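Local coordinates for protein transketolase (Campylobacter jejuni, PDB 3L84) that belongs to the thiamine diphosphate-dependent transketolases, homodimeric enzymes whose subunit joins two thiamine diphosphate-binding-type domains to a smaller C-terminal domain, at residues Thr461-Pro466 with Cys561-Glu566; Gly583-Ala586 with Glu591-Lys594; Leu469-Ala474 with Val480-Ile485; Val513-Tyr518 with Lys570-Arg575; Arg426-Met431 with Asp490-Phe495. All coordinates share one frame; numbering follows the deposited sequence.

Interaction 1: residues Thr461-Pro466 with Cys561-Glu566; sequences TFRAMP and CFELFE
The side chain of Arg463 crosses that of Phe562 at about a right angle, and the tight part of the contact lies where NE of Arg463 comes 3.5 Å from CB of Phe562. The guanidinium plane is turned only 25° from the phenyl ring, and CD1 of Phe562 lies over one guanidinium face, toward its rim. An arginine suits this place because its extended chain, straight from CG to NE, offers methylenes and a flat group to the aromatic side chain and still carries its charge onward to Glu585 and Glu591, with which it forms salt bridges. Nearer the backbone of Arg463, the carboxylate of Glu563, brought over by a bend at chi2 (95°), sets OE2 3.3 Å from CA of Arg463; this oxygen is hydrogen-bonded to Thr470. Where the segments do not touch directly, two waters bridge them. One accepts from Arg463 NE, in the guanidinium plane, and from Phe562 N while donating to Glu563 OE1 at 2.9 Å; a second lies between Arg463 O and Glu566 OE1. Helix 458-464 of the pyrimidine-binding domain thus meets helix 562-566 of the C-terminal domain beside strand 469-471, with helix 418-431 touching Phe462 and Met465, and the second subunit reaching Ala464.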
# COMPACT_ATOMS: atom_id res chain seq x y z
N THR A 461 -4.43 -11.31 4.25
CA THR A 461 -4.74 -10.39 3.17
C THR A 461 -4.77 -11.08 1.82
O THR A 461 -5.75 -10.95 1.08
CB THR A 461 -3.76 -9.25 3.10
OG1 THR A 461 -3.83 -8.50 4.33
CG2 THR A 461 -3.98 -8.33 1.91
N PHE A 462 -3.71 -11.81 1.49
CA PHE A 462 -3.64 -12.44 0.19
C PHE A 462 -4.65 -13.58 0.03
O PHE A 462 -5.22 -13.74 -1.05
CB PHE A 462 -2.19 -12.84 -0.17
CG PHE A 462 -1.47 -11.72 -0.77
CD1 PHE A 462 -0.97 -10.70 -0.02
CD2 PHE A 462 -1.31 -11.69 -2.16
CE1 PHE A 462 -0.37 -9.56 -0.68
CE2 PHE A 462 -0.69 -10.64 -2.77
CZ PHE A 462 -0.27 -9.57 -2.05
N ARG A 463 -4.92 -14.33 1.08
CA ARG A 463 -5.94 -15.35 1.01
C ARG A 463 -7.31 -14.73 0.86
O ARG A 463 -8.13 -15.28 0.09
CB ARG A 463 -5.89 -16.25 2.23
CG ARG A 463 -4.66 -17.12 2.23
CD ARG A 463 -4.57 -17.88 3.52
NE ARG A 463 -3.47 -18.85 3.50
CZ ARG A 463 -2.99 -19.43 4.58
NH1 ARG A 463 -3.40 -19.05 5.78
NH2 ARG A 463 -2.00 -20.32 4.45
N ALA A 464 -7.60 -13.59 1.49
CA ALA A 464 -8.91 -12.97 1.39
C ALA A 464 -9.14 -12.31 0.04
O ALA A 464 -10.29 -12.16 -0.38
CB ALA A 464 -9.09 -11.94 2.49
N MSE A 465 -8.10 -11.83 -0.64
CA MSE A 465 -8.23 -11.22 -1.94
C MSE A 465 -8.72 -12.24 -2.98
O MSE A 465 -8.07 -13.27 -3.21
CB MSE A 465 -6.88 -10.64 -2.37
CG MSE A 465 -6.94 -9.98 -3.76
SE MSE A 465 -5.34 -9.00 -4.27
CE MSE A 465 -3.94 -10.06 -3.39
N PRO A 466 -9.84 -11.94 -3.64
CA PRO A 466 -10.28 -12.85 -4.69
C PRO A 466 -9.30 -13.01 -5.84
O PRO A 466 -8.47 -12.12 -6.09
CB PRO A 466 -11.60 -12.21 -5.17
CG PRO A 466 -12.07 -11.44 -3.98
CD PRO A 466 -10.83 -10.89 -3.38
N CYS A 561 -1.70 -24.37 -0.31
CA CYS A 561 -2.58 -23.35 -0.88
C CYS A 561 -4.00 -23.45 -0.32
O CYS A 561 -4.79 -24.31 -0.72
CB CYS A 561 -2.55 -23.41 -2.40
SG CYS A 561 -3.53 -22.08 -3.14
N PHE A 562 -4.34 -22.53 0.56
CA PHE A 562 -5.70 -22.44 1.18
C PHE A 562 -6.79 -22.32 0.12
O PHE A 562 -7.81 -23.02 0.20
CB PHE A 562 -5.69 -21.24 2.14
CG PHE A 562 -6.94 -21.02 2.96
CD1 PHE A 562 -6.99 -21.41 4.28
CD2 PHE A 562 -8.00 -20.36 2.45
CE1 PHE A 562 -8.12 -21.16 5.05
CE2 PHE A 562 -9.15 -20.12 3.23
CZ PHE A 562 -9.19 -20.56 4.51
N GLU A 563 -6.59 -21.47 -0.88
CA GLU A 563 -7.62 -21.22 -1.88
C GLU A 563 -7.95 -22.47 -2.68
O GLU A 563 -9.11 -22.73 -3.00
CB GLU A 563 -7.21 -20.10 -2.82
CG GLU A 563 -7.01 -18.79 -2.11
CD GLU A 563 -5.57 -18.46 -1.69
OE1 GLU A 563 -4.72 -19.38 -1.54
OE2 GLU A 563 -5.26 -17.25 -1.63
N LEU A 564 -6.94 -23.27 -3.01
CA LEU A 564 -7.21 -24.52 -3.71
C LEU A 564 -7.91 -25.50 -2.81
O LEU A 564 -8.78 -26.24 -3.27
CB LEU A 564 -5.93 -25.16 -4.28
CG LEU A 564 -5.29 -24.44 -5.44
CD1 LEU A 564 -3.96 -25.12 -5.81
CD2 LEU A 564 -6.23 -24.36 -6.62
N PHE A 565 -7.56 -25.53 -1.54
CA PHE A 565 -8.23 -26.45 -0.61
C PHE A 565 -9.72 -26.15 -0.51
O PHE A 565 -10.56 -27.06 -0.41
CB PHE A 565 -7.53 -26.45 0.77
CG PHE A 565 -7.98 -27.53 1.69
CD1 PHE A 565 -8.27 -28.81 1.23
CD2 PHE A 565 -8.02 -27.28 3.05
CE1 PHE A 565 -8.66 -29.79 2.11
CE2 PHE A 565 -8.38 -28.28 3.93
CZ PHE A 565 -8.71 -29.54 3.48
N GLU A 566 -10.07 -24.86 -0.52
CA GLU A 566 -11.46 -24.41 -0.48
C GLU A 566 -12.28 -24.97 -1.65
O GLU A 566 -13.51 -25.03 -1.54
CB GLU A 566 -11.56 -22.88 -0.49
CG GLU A 566 -11.03 -22.20 0.74
CD GLU A 566 -11.21 -20.71 0.68
OE1 GLU A 566 -10.40 -20.00 0.01
OE2 GLU A 566 -12.18 -20.20 1.30
O HOH W 1 -3.02 -19.96 0.76
O HOH W 2 -9.76 -17.49 0.86

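Interaction 2: residues Gly583-Ala586 with Glu591-Lys594; sequences GVEA and ELYK
Leu592 points its CD1 methyl at the extended chain from Gly583 to Glu585. The methyl lies 4.2 Å from CA of Gly583; glycine suits this place because, having no side chain, it lets the methyl lie close over the backbone. The same methyl also meets Glu585, whose OE1 approaches CD1 of Leu592 at 3.6 Å and whose CG and CD also touch it. The branched leucine can meet both neighbours at once, since CG lies anti to its carbonyl carbon (chi1 -70°): CD1 reaches both the glycine and the glutamate, while CD2, on the same 3-10 turn, approaches only the carboxylate.

The glutamate would be an odd companion for a hydrocarbon if its charge were not provided for. Its chain extends beyond CG and carries the carboxylate past the leucine to polar partners: OE2 meets Arg463 and Ser533, while OE1 is bonded to Ser589. Arg463 also bridges to Glu591, so one guanidinium probably offsets the charges of two acids whose nearest oxygens, Glu585 OE1 and Glu591 OE2, are 4.7 Å apart. Farther out, Met559 and Val599 pack on Leu592. The whole is a strand-to-loop packing at the C-terminal end of strand 580-584, where a 3-10 turn folds back over the edge region of the mixed sheet in the transketolase C-terminal domain.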
# COMPACT_ATOMS: atom_id res chain seq x y z
N GLY A 583 -4.79 -26.11 13.40
CA GLY A 583 -4.03 -25.39 12.39
C GLY A 583 -2.82 -24.71 13.01
O GLY A 583 -2.94 -24.16 14.12
N VAL A 584 -1.66 -24.79 12.37
CA VAL A 584 -0.43 -24.27 12.90
C VAL A 584 0.29 -23.45 11.82
O VAL A 584 0.69 -23.96 10.78
CB VAL A 584 0.48 -25.43 13.35
CG1 VAL A 584 1.75 -24.87 13.97
CG2 VAL A 584 -0.26 -26.40 14.32
N GLU A 585 0.45 -22.14 12.07
CA GLU A 585 1.10 -21.25 11.13
C GLU A 585 1.74 -20.10 11.90
O GLU A 585 1.15 -19.58 12.82
CB GLU A 585 0.10 -20.66 10.11
CG GLU A 585 -0.31 -21.59 9.00
CD GLU A 585 -1.09 -20.91 7.88
OE1 GLU A 585 -1.83 -19.89 8.10
OE2 GLU A 585 -1.03 -21.45 6.77
N ALA A 586 2.89 -19.65 11.43
CA ALA A 586 3.57 -18.48 11.98
C ALA A 586 2.97 -17.22 11.36
O ALA A 586 3.59 -16.52 10.54
CB ALA A 586 5.09 -18.55 11.76
N GLU A 591 -8.50 -17.19 9.34
CA GLU A 591 -9.17 -17.92 8.28
C GLU A 591 -9.02 -19.43 8.41
O GLU A 591 -9.83 -20.18 7.86
CB GLU A 591 -8.71 -17.43 6.90
CG GLU A 591 -7.24 -17.71 6.54
CD GLU A 591 -6.24 -16.67 7.01
OE1 GLU A 591 -6.58 -15.76 7.79
OE2 GLU A 591 -5.07 -16.79 6.60
N LEU A 592 -7.98 -19.89 9.11
CA LEU A 592 -7.81 -21.32 9.34
C LEU A 592 -8.96 -21.95 10.10
O LEU A 592 -9.15 -23.16 9.97
CB LEU A 592 -6.50 -21.59 10.05
CG LEU A 592 -5.19 -21.37 9.29
CD1 LEU A 592 -4.01 -21.85 10.14
CD2 LEU A 592 -5.18 -22.09 8.01
N TYR A 593 -9.74 -21.17 10.83
CA TYR A 593 -10.92 -21.74 11.48
C TYR A 593 -11.97 -22.25 10.50
O TYR A 593 -12.86 -22.97 10.91
CB TYR A 593 -11.54 -20.71 12.43
CG TYR A 593 -10.80 -20.48 13.74
CD1 TYR A 593 -10.83 -21.46 14.75
CD2 TYR A 593 -10.06 -19.36 13.96
CE1 TYR A 593 -10.18 -21.26 15.97
CE2 TYR A 593 -9.40 -19.16 15.18
CZ TYR A 593 -9.49 -20.11 16.17
OH TYR A 593 -8.82 -19.89 17.36
N LYS A 594 -11.89 -21.93 9.20
CA LYS A 594 -12.75 -22.56 8.21
C LYS A 594 -12.56 -24.08 8.25
O LYS A 594 -13.53 -24.83 8.05
CB LYS A 594 -12.48 -21.99 6.83
CG LYS A 594 -13.35 -22.55 5.77
CD LYS A 594 -13.27 -21.79 4.47
CE LYS A 594 -14.17 -22.44 3.41
NZ LYS A 594 -14.37 -21.57 2.21

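Interaction 3: residues Leu469-Ala474 with Val480-Ile485; sequences LTFRPA and VKAWQI
Phe471 turns one face of its ring to the methyl of Ala482, and the contact can be followed outward along the phenylalanine. Its CB already touches the methyl of Ala482, at 4.0 Å. With CG anti to the carbonyl carbon (chi1 -67°), the ring then leaves the strand toward the helix. CG and CD1 take the closest packing, CD1 lying 3.5 Å from CB of Ala482. That methyl stands over the ring face, displaced toward its rim, in a CH-pi contact with 3.7 Å to the centroid and an approach 22° off the ring normal. Farther along, CE1 still feels the alanine through its CB and CA, whereas CE2 and CZ both pass near the carbonyl oxygen of Ala482. CZ, at the tip, also meets Ile485, whose CG2 lies 3.9 Å away at the ring edge, close to the ring plane.

Ile485 is one helical turn on from Ala482, and the two fit the same ring in different ways. The small alanine lets the aromatic face come close to the helix backbone; the branched isoleucine meets the ring at its edge, and the same CG2 also touches CD1 of Leu469 at 4.2 Å. Leu469 and Phe471, two residues apart, project from the same side of the strand, so both are available to the helix. Leu564 of helix 562-566 packs against all three of Leu469, Phe471 and Ile485. The strand and helix segments run nearly antiparallel, at 165° with their axes 10.0 Å apart, the geometry of the first strand and helix in a beta-alpha-beta unit, here completed by the parallel strand 493-496 of the pyrimidine-binding domain.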
# COMPACT_ATOMS: atom_id res chain seq x y z
N LEU A 469 -4.09 -17.07 -6.07
CA LEU A 469 -3.61 -18.25 -5.35
C LEU A 469 -2.45 -17.84 -4.47
O LEU A 469 -1.56 -17.15 -4.94
CB LEU A 469 -3.17 -19.33 -6.32
CG LEU A 469 -4.26 -19.84 -7.25
CD1 LEU A 469 -3.69 -20.91 -8.19
CD2 LEU A 469 -5.46 -20.41 -6.47
N THR A 470 -2.43 -18.27 -3.22
CA THR A 470 -1.35 -17.88 -2.32
C THR A 470 -0.65 -19.18 -1.93
O THR A 470 -1.13 -19.93 -1.07
CB THR A 470 -1.86 -17.15 -1.09
OG1 THR A 470 -2.66 -16.03 -1.54
CG2 THR A 470 -0.72 -16.59 -0.22
N PHE A 471 0.50 -19.46 -2.54
CA PHE A 471 1.25 -20.68 -2.26
C PHE A 471 2.28 -20.45 -1.18
O PHE A 471 3.03 -19.47 -1.24
CB PHE A 471 1.97 -21.17 -3.50
CG PHE A 471 1.07 -21.65 -4.58
CD1 PHE A 471 0.45 -22.88 -4.49
CD2 PHE A 471 0.81 -20.86 -5.68
CE1 PHE A 471 -0.35 -23.34 -5.51
CE2 PHE A 471 -0.01 -21.34 -6.70
CZ PHE A 471 -0.57 -22.57 -6.58
N ARG A 472 2.33 -21.31 -0.18
CA ARG A 472 3.34 -21.23 0.89
C ARG A 472 4.00 -22.62 1.00
O ARG A 472 3.65 -23.42 1.88
CB ARG A 472 2.74 -20.74 2.18
CG ARG A 472 3.70 -20.51 3.28
CD ARG A 472 3.10 -19.74 4.48
NE ARG A 472 4.11 -19.46 5.52
CZ ARG A 472 4.22 -20.06 6.69
NH1 ARG A 472 3.34 -20.93 7.13
NH2 ARG A 472 5.22 -19.68 7.46
N PRO A 473 4.95 -22.92 0.11
CA PRO A 473 5.47 -24.28 0.02
C PRO A 473 6.33 -24.64 1.22
O PRO A 473 7.06 -23.80 1.75
CB PRO A 473 6.30 -24.26 -1.26
CG PRO A 473 6.66 -22.85 -1.44
CD PRO A 473 5.46 -22.06 -0.98
N ALA A 474 6.24 -25.89 1.66
CA ALA A 474 7.04 -26.37 2.76
C ALA A 474 8.40 -26.88 2.33
O ALA A 474 9.31 -27.01 3.17
CB ALA A 474 6.30 -27.46 3.49
N VAL A 480 7.92 -26.47 -6.70
CA VAL A 480 7.82 -26.84 -8.10
C VAL A 480 6.35 -27.11 -8.46
O VAL A 480 5.86 -26.61 -9.49
CB VAL A 480 8.67 -28.10 -8.43
CG1 VAL A 480 8.23 -28.71 -9.75
CG2 VAL A 480 10.11 -27.71 -8.39
N LYS A 481 5.65 -27.93 -7.66
CA LYS A 481 4.26 -28.26 -7.97
C LYS A 481 3.40 -26.99 -7.99
O LYS A 481 2.48 -26.87 -8.81
CB LYS A 481 3.73 -29.30 -6.98
CG LYS A 481 4.37 -30.66 -7.15
CD LYS A 481 4.01 -31.58 -5.99
CE LYS A 481 4.55 -32.99 -6.11
NZ LYS A 481 4.28 -33.71 -4.81
N ALA A 482 3.72 -26.04 -7.11
CA ALA A 482 3.00 -24.77 -7.06
C ALA A 482 3.20 -24.01 -8.37
O ALA A 482 2.24 -23.46 -8.90
CB ALA A 482 3.50 -23.91 -5.90
N TRP A 483 4.43 -23.93 -8.89
CA TRP A 483 4.66 -23.28 -10.18
C TRP A 483 3.91 -23.97 -11.31
O TRP A 483 3.39 -23.30 -12.21
CB TRP A 483 6.15 -23.22 -10.47
CG TRP A 483 6.77 -21.95 -9.95
CD1 TRP A 483 7.55 -21.80 -8.84
CD2 TRP A 483 6.61 -20.64 -10.52
NE1 TRP A 483 7.91 -20.48 -8.71
CE2 TRP A 483 7.34 -19.75 -9.71
CE3 TRP A 483 5.91 -20.15 -11.61
CZ2 TRP A 483 7.42 -18.39 -9.99
CZ3 TRP A 483 5.97 -18.79 -11.89
CH2 TRP A 483 6.71 -17.92 -11.08
N GLN A 484 3.88 -25.31 -11.31
CA GLN A 484 3.17 -26.01 -12.38
C GLN A 484 1.70 -25.62 -12.38
O GLN A 484 1.11 -25.40 -13.43
CB GLN A 484 3.40 -27.52 -12.28
CG GLN A 484 4.84 -27.92 -12.59
CD GLN A 484 5.15 -29.36 -12.27
OE1 GLN A 484 4.86 -29.84 -11.19
NE2 GLN A 484 5.80 -30.05 -13.24
N ILE A 485 1.10 -25.51 -11.20
CA ILE A 485 -0.27 -25.03 -11.10
C ILE A 485 -0.39 -23.57 -11.51
O ILE A 485 -1.29 -23.21 -12.30
CB ILE A 485 -0.81 -25.22 -9.67
CG1 ILE A 485 -0.83 -26.69 -9.28
CG2 ILE A 485 -2.20 -24.58 -9.53
CD1 ILE A 485 -0.75 -26.95 -7.76

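Interaction 4: residues Val513-Tyr518 with Lys570-Arg575; sequences VKNGAY and KAYQER
The hydroxyl of Tyr572 gives its proton to the carbonyl oxygen of Ala517, with 2.7 Å between OH and O. It arrives in the carbonyl plane on a lone pair, at a C=O...donor angle of 141°, and the oxygen in turn lies at the edge of the tyrosine ring. Tyrosine suits the task because its long rigid ring spans the distance from helix to loop and ends in a donor. CG stands anti to the backbone N (chi1 -178°), which sends the ring off the helix toward the loop.

Asn515 stacks on one face of that ring, the amide plane 24° from the ring plane and ND2 offset toward the rim. Its CB packs closest, 3.3 Å from the OH of Tyr572, while OD1 accepts from Lys514 NZ and from Asp512 N, bonds that fix how the amide is turned. Tyr518 adds its CB beside the hydroxyl, its own phenol being bonded to Glu478. Phe510 and Phe565 also pack against Tyr572. This is a helix-to-loop contact of the C-terminal domain, in which helix 570-576 is tied by a tyrosine to the chain entering edge strand 518-521 of the mixed sheet.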
# COMPACT_ATOMS: atom_id res chain seq x y z
N VAL A 513 -0.32 -31.32 -3.92
CA VAL A 513 -0.34 -29.87 -3.91
C VAL A 513 -1.49 -29.33 -4.74
O VAL A 513 -2.10 -28.32 -4.35
CB VAL A 513 1.02 -29.32 -4.38
CG1 VAL A 513 1.02 -27.79 -4.50
CG2 VAL A 513 2.16 -29.75 -3.40
N LYS A 514 -1.85 -30.00 -5.85
CA LYS A 514 -2.98 -29.61 -6.70
C LYS A 514 -4.30 -29.49 -5.96
O LYS A 514 -5.21 -28.77 -6.42
CB LYS A 514 -3.13 -30.59 -7.88
CG LYS A 514 -3.56 -31.98 -7.48
CD LYS A 514 -3.69 -32.96 -8.64
CE LYS A 514 -3.73 -34.38 -8.14
NZ LYS A 514 -4.65 -34.66 -7.01
N ASN A 515 -4.45 -30.21 -4.85
CA ASN A 515 -5.65 -30.16 -4.00
C ASN A 515 -5.61 -29.08 -2.95
O ASN A 515 -6.55 -28.96 -2.18
CB ASN A 515 -5.84 -31.52 -3.31
CG ASN A 515 -5.93 -32.66 -4.29
OD1 ASN A 515 -4.97 -33.44 -4.48
ND2 ASN A 515 -7.06 -32.75 -4.95
N GLY A 516 -4.52 -28.31 -2.88
CA GLY A 516 -4.34 -27.24 -1.89
C GLY A 516 -3.84 -27.71 -0.54
O GLY A 516 -2.97 -27.09 0.05
N ALA A 517 -4.45 -28.77 -0.05
CA ALA A 517 -3.97 -29.46 1.15
C ALA A 517 -3.95 -30.93 0.85
O ALA A 517 -4.77 -31.40 0.04
CB ALA A 517 -4.88 -29.17 2.36
N TYR A 518 -3.04 -31.68 1.47
CA TYR A 518 -2.96 -33.13 1.26
C TYR A 518 -2.38 -33.78 2.51
O TYR A 518 -1.82 -33.10 3.38
CB TYR A 518 -2.11 -33.44 0.00
CG TYR A 518 -0.67 -33.05 0.10
CD1 TYR A 518 0.28 -33.99 0.45
CD2 TYR A 518 -0.23 -31.77 -0.18
CE1 TYR A 518 1.62 -33.65 0.57
CE2 TYR A 518 1.09 -31.44 -0.07
CZ TYR A 518 2.03 -32.38 0.27
OH TYR A 518 3.37 -32.09 0.38
N LYS A 570 -16.33 -32.33 -0.57
CA LYS A 570 -16.48 -32.67 0.83
C LYS A 570 -15.83 -34.00 1.19
O LYS A 570 -15.20 -34.14 2.23
CB LYS A 570 -17.97 -32.70 1.22
N ALA A 571 -15.96 -34.97 0.31
CA ALA A 571 -15.32 -36.27 0.52
C ALA A 571 -13.79 -36.13 0.72
O ALA A 571 -13.21 -36.78 1.58
CB ALA A 571 -15.65 -37.23 -0.61
N TYR A 572 -13.15 -35.30 -0.09
CA TYR A 572 -11.72 -35.10 0.01
C TYR A 572 -11.37 -34.40 1.35
O TYR A 572 -10.50 -34.85 2.11
CB TYR A 572 -11.23 -34.27 -1.18
CG TYR A 572 -9.74 -34.08 -1.13
CD1 TYR A 572 -8.89 -35.04 -1.64
CD2 TYR A 572 -9.18 -32.96 -0.58
CE1 TYR A 572 -7.55 -34.91 -1.56
CE2 TYR A 572 -7.80 -32.80 -0.48
CZ TYR A 572 -7.00 -33.80 -0.98
OH TYR A 572 -5.63 -33.74 -0.91
N GLN A 573 -12.08 -33.33 1.66
CA GLN A 573 -11.80 -32.58 2.89
C GLN A 573 -12.01 -33.46 4.11
O GLN A 573 -11.21 -33.40 5.04
CB GLN A 573 -12.70 -31.33 2.99
CG GLN A 573 -12.44 -30.28 1.86
CD GLN A 573 -13.31 -29.06 1.93
OE1 GLN A 573 -14.34 -29.07 2.56
NE2 GLN A 573 -12.89 -27.97 1.27
N GLU A 574 -13.05 -34.28 4.08
CA GLU A 574 -13.38 -35.14 5.21
C GLU A 574 -12.36 -36.25 5.43
O GLU A 574 -12.16 -36.70 6.57
CB GLU A 574 -14.78 -35.75 5.05
CG GLU A 574 -15.85 -34.73 5.24
CD GLU A 574 -17.26 -35.27 5.09
OE1 GLU A 574 -17.43 -36.43 4.65
OE2 GLU A 574 -18.19 -34.50 5.41
N ARG A 575 -11.73 -36.73 4.36
CA ARG A 575 -10.66 -37.68 4.53
C ARG A 575 -9.47 -37.04 5.24
O ARG A 575 -8.86 -37.66 6.11
CB ARG A 575 -10.21 -38.26 3.21
CG ARG A 575 -9.09 -39.26 3.42
CD ARG A 575 -9.04 -40.34 2.39
NE ARG A 575 -7.83 -41.11 2.60
CZ ARG A 575 -7.37 -42.00 1.74
NH1 ARG A 575 -8.04 -42.26 0.62
NH2 ARG A 575 -6.22 -42.62 2.00

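Interaction 5: residues Arg426-Met431 with Asp490-Phe495; sequences RIAALM and DIPSAF
Pro492 pushes its ring against the helical turn formed by Ala428 and Ala429, and the contact is one of van der Waals packing, against the methyls and main chain. Its CG carries it, lying 3.9 Å from CA of Ala429, with the alanine methyls somewhat farther off: CB of Ala428 is 4.3 Å from CG of Pro492, and CB of Ala429 is 4.5 Å from it. Two small residues in succession leave the helix surface low enough for the proline to approach the main chain itself, and the compact ring presents hydrocarbon without needing a long side chain to bridge the gap.

Toward the backbone there is packing but no hydrogen bond. The oxygen of Ala428 is 3.8 Å from CG of Pro492, with CD nearly as close. Proline has no N-H to offer the helix, whereas its carbonyl side takes part in the backbone pairing with Leu469 that leads into the sheet. Nearby, Ala429 O accepts a hydrogen bond from Asn467, and Phe468 packs on the Ala429 side chain.

The same helix also meets the second subunit: Arg426 reaches Glu457 of that subunit in a salt bridge, and Phe605 of that subunit packs on Ala429 and Leu430. The arrangement is that of an alpha/beta fold, a helix packed at the entry to strand 493-496 of the parallel sheet in the pyrimidine-binding domain.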
# COMPACT_ATOMS: atom_id res chain seq x y z
N ARG A 426 -4.10 -6.11 -6.50
CA ARG A 426 -5.53 -6.23 -6.62
C ARG A 426 -5.98 -6.03 -8.05
O ARG A 426 -6.92 -6.72 -8.48
CB ARG A 426 -6.20 -5.22 -5.70
CG ARG A 426 -7.63 -5.57 -5.40
CD ARG A 426 -8.31 -4.52 -4.47
NE ARG A 426 -9.53 -5.07 -3.89
CZ ARG A 426 -10.77 -4.79 -4.27
NH1 ARG A 426 -11.00 -3.94 -5.24
NH2 ARG A 426 -11.77 -5.37 -3.64
N ILE A 427 -5.38 -5.12 -8.80
CA ILE A 427 -5.70 -4.96 -10.21
C ILE A 427 -5.33 -6.22 -10.99
O ILE A 427 -6.08 -6.65 -11.90
CB ILE A 427 -5.04 -3.72 -10.80
CG1 ILE A 427 -5.56 -2.44 -10.15
CG2 ILE A 427 -5.23 -3.66 -12.33
CD1 ILE A 427 -6.96 -2.02 -10.69
N ALA A 428 -4.21 -6.84 -10.70
CA ALA A 428 -3.86 -8.12 -11.33
C ALA A 428 -4.97 -9.14 -11.11
O ALA A 428 -5.35 -9.89 -12.03
CB ALA A 428 -2.53 -8.63 -10.80
N ALA A 429 -5.46 -9.24 -9.88
CA ALA A 429 -6.52 -10.15 -9.53
C ALA A 429 -7.82 -9.82 -10.24
O ALA A 429 -8.49 -10.70 -10.79
CB ALA A 429 -6.69 -10.17 -8.01
N LEU A 430 -8.20 -8.55 -10.25
CA LEU A 430 -9.41 -8.10 -10.94
C LEU A 430 -9.39 -8.50 -12.40
O LEU A 430 -10.42 -8.91 -12.95
CB LEU A 430 -9.55 -6.57 -10.80
CG LEU A 430 -10.15 -6.13 -9.44
CD1 LEU A 430 -9.69 -4.70 -9.07
CD2 LEU A 430 -11.67 -6.25 -9.43
N MSE A 431 -8.23 -8.36 -13.05
CA MSE A 431 -8.11 -8.67 -14.48
C MSE A 431 -7.84 -10.15 -14.78
O MSE A 431 -7.96 -10.58 -15.91
CB MSE A 431 -6.93 -7.91 -15.08
CG MSE A 431 -7.12 -6.41 -15.12
SE MSE A 431 -5.82 -5.52 -16.27
CE MSE A 431 -4.20 -5.73 -15.21
N ASP A 490 -5.76 -19.65 -14.24
CA ASP A 490 -6.37 -18.53 -14.94
C ASP A 490 -6.32 -17.24 -14.13
O ASP A 490 -6.99 -16.27 -14.52
CB ASP A 490 -7.80 -18.87 -15.40
CG ASP A 490 -8.77 -19.03 -14.28
OD1 ASP A 490 -8.40 -19.07 -13.10
OD2 ASP A 490 -10.00 -19.12 -14.63
N ILE A 491 -5.57 -17.22 -13.04
CA ILE A 491 -5.51 -16.09 -12.11
C ILE A 491 -4.07 -15.95 -11.66
O ILE A 491 -3.28 -16.91 -11.78
CB ILE A 491 -6.44 -16.33 -10.89
CG1 ILE A 491 -6.23 -17.71 -10.23
CG2 ILE A 491 -7.93 -16.10 -11.26
CD1 ILE A 491 -7.02 -17.89 -8.93
N PRO A 492 -3.67 -14.78 -11.14
CA PRO A 492 -2.33 -14.62 -10.61
C PRO A 492 -2.06 -15.39 -9.35
O PRO A 492 -2.96 -15.86 -8.66
CB PRO A 492 -2.25 -13.14 -10.32
CG PRO A 492 -3.66 -12.72 -10.10
CD PRO A 492 -4.47 -13.55 -11.03
N SER A 493 -0.77 -15.59 -9.07
CA SER A 493 -0.33 -16.33 -7.89
C SER A 493 0.76 -15.59 -7.14
O SER A 493 1.58 -14.86 -7.75
CB SER A 493 0.27 -17.69 -8.29
OG SER A 493 -0.67 -18.62 -8.84
N ALA A 494 0.78 -15.76 -5.82
CA ALA A 494 1.84 -15.34 -4.97
C ALA A 494 2.56 -16.57 -4.42
O ALA A 494 1.94 -17.60 -4.15
CB ALA A 494 1.32 -14.51 -3.80
N PHE A 495 3.87 -16.44 -4.24
CA PHE A 495 4.74 -17.45 -3.64
C PHE A 495 5.31 -16.85 -2.36
O PHE A 495 6.03 -15.85 -2.39
CB PHE A 495 5.83 -17.83 -4.63
CG PHE A 495 5.30 -18.50 -5.86
CD1 PHE A 495 5.21 -19.88 -5.94
CD2 PHE A 495 4.83 -17.77 -6.89
CE1 PHE A 495 4.70 -20.48 -7.11
CE2 PHE A 495 4.32 -18.36 -8.01
CZ PHE A 495 4.25 -19.71 -8.11

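In the fold
Along the chain, interaction 3 is nested within the loops closed by interactions 1 and 5, which cross each other, as do 1 and 4; interaction 2 follows all the others. Interactions 3 and 5 share the parallel sheet of the pyrimidine-binding domain through neighbouring strands 469-471 and 493-496, their centres about 14 Å apart. Interactions 2 and 4, about 16 Å apart between centres and not touching, lie around the mixed sheet of the C-terminal domain. Interaction 1 touches all four others, its centre about 11 to 14 Å from theirs, and joins the two domains. Because interactions 1, 2 and 5 also meet the second subunit, the domain junction lies close to the dimer interface.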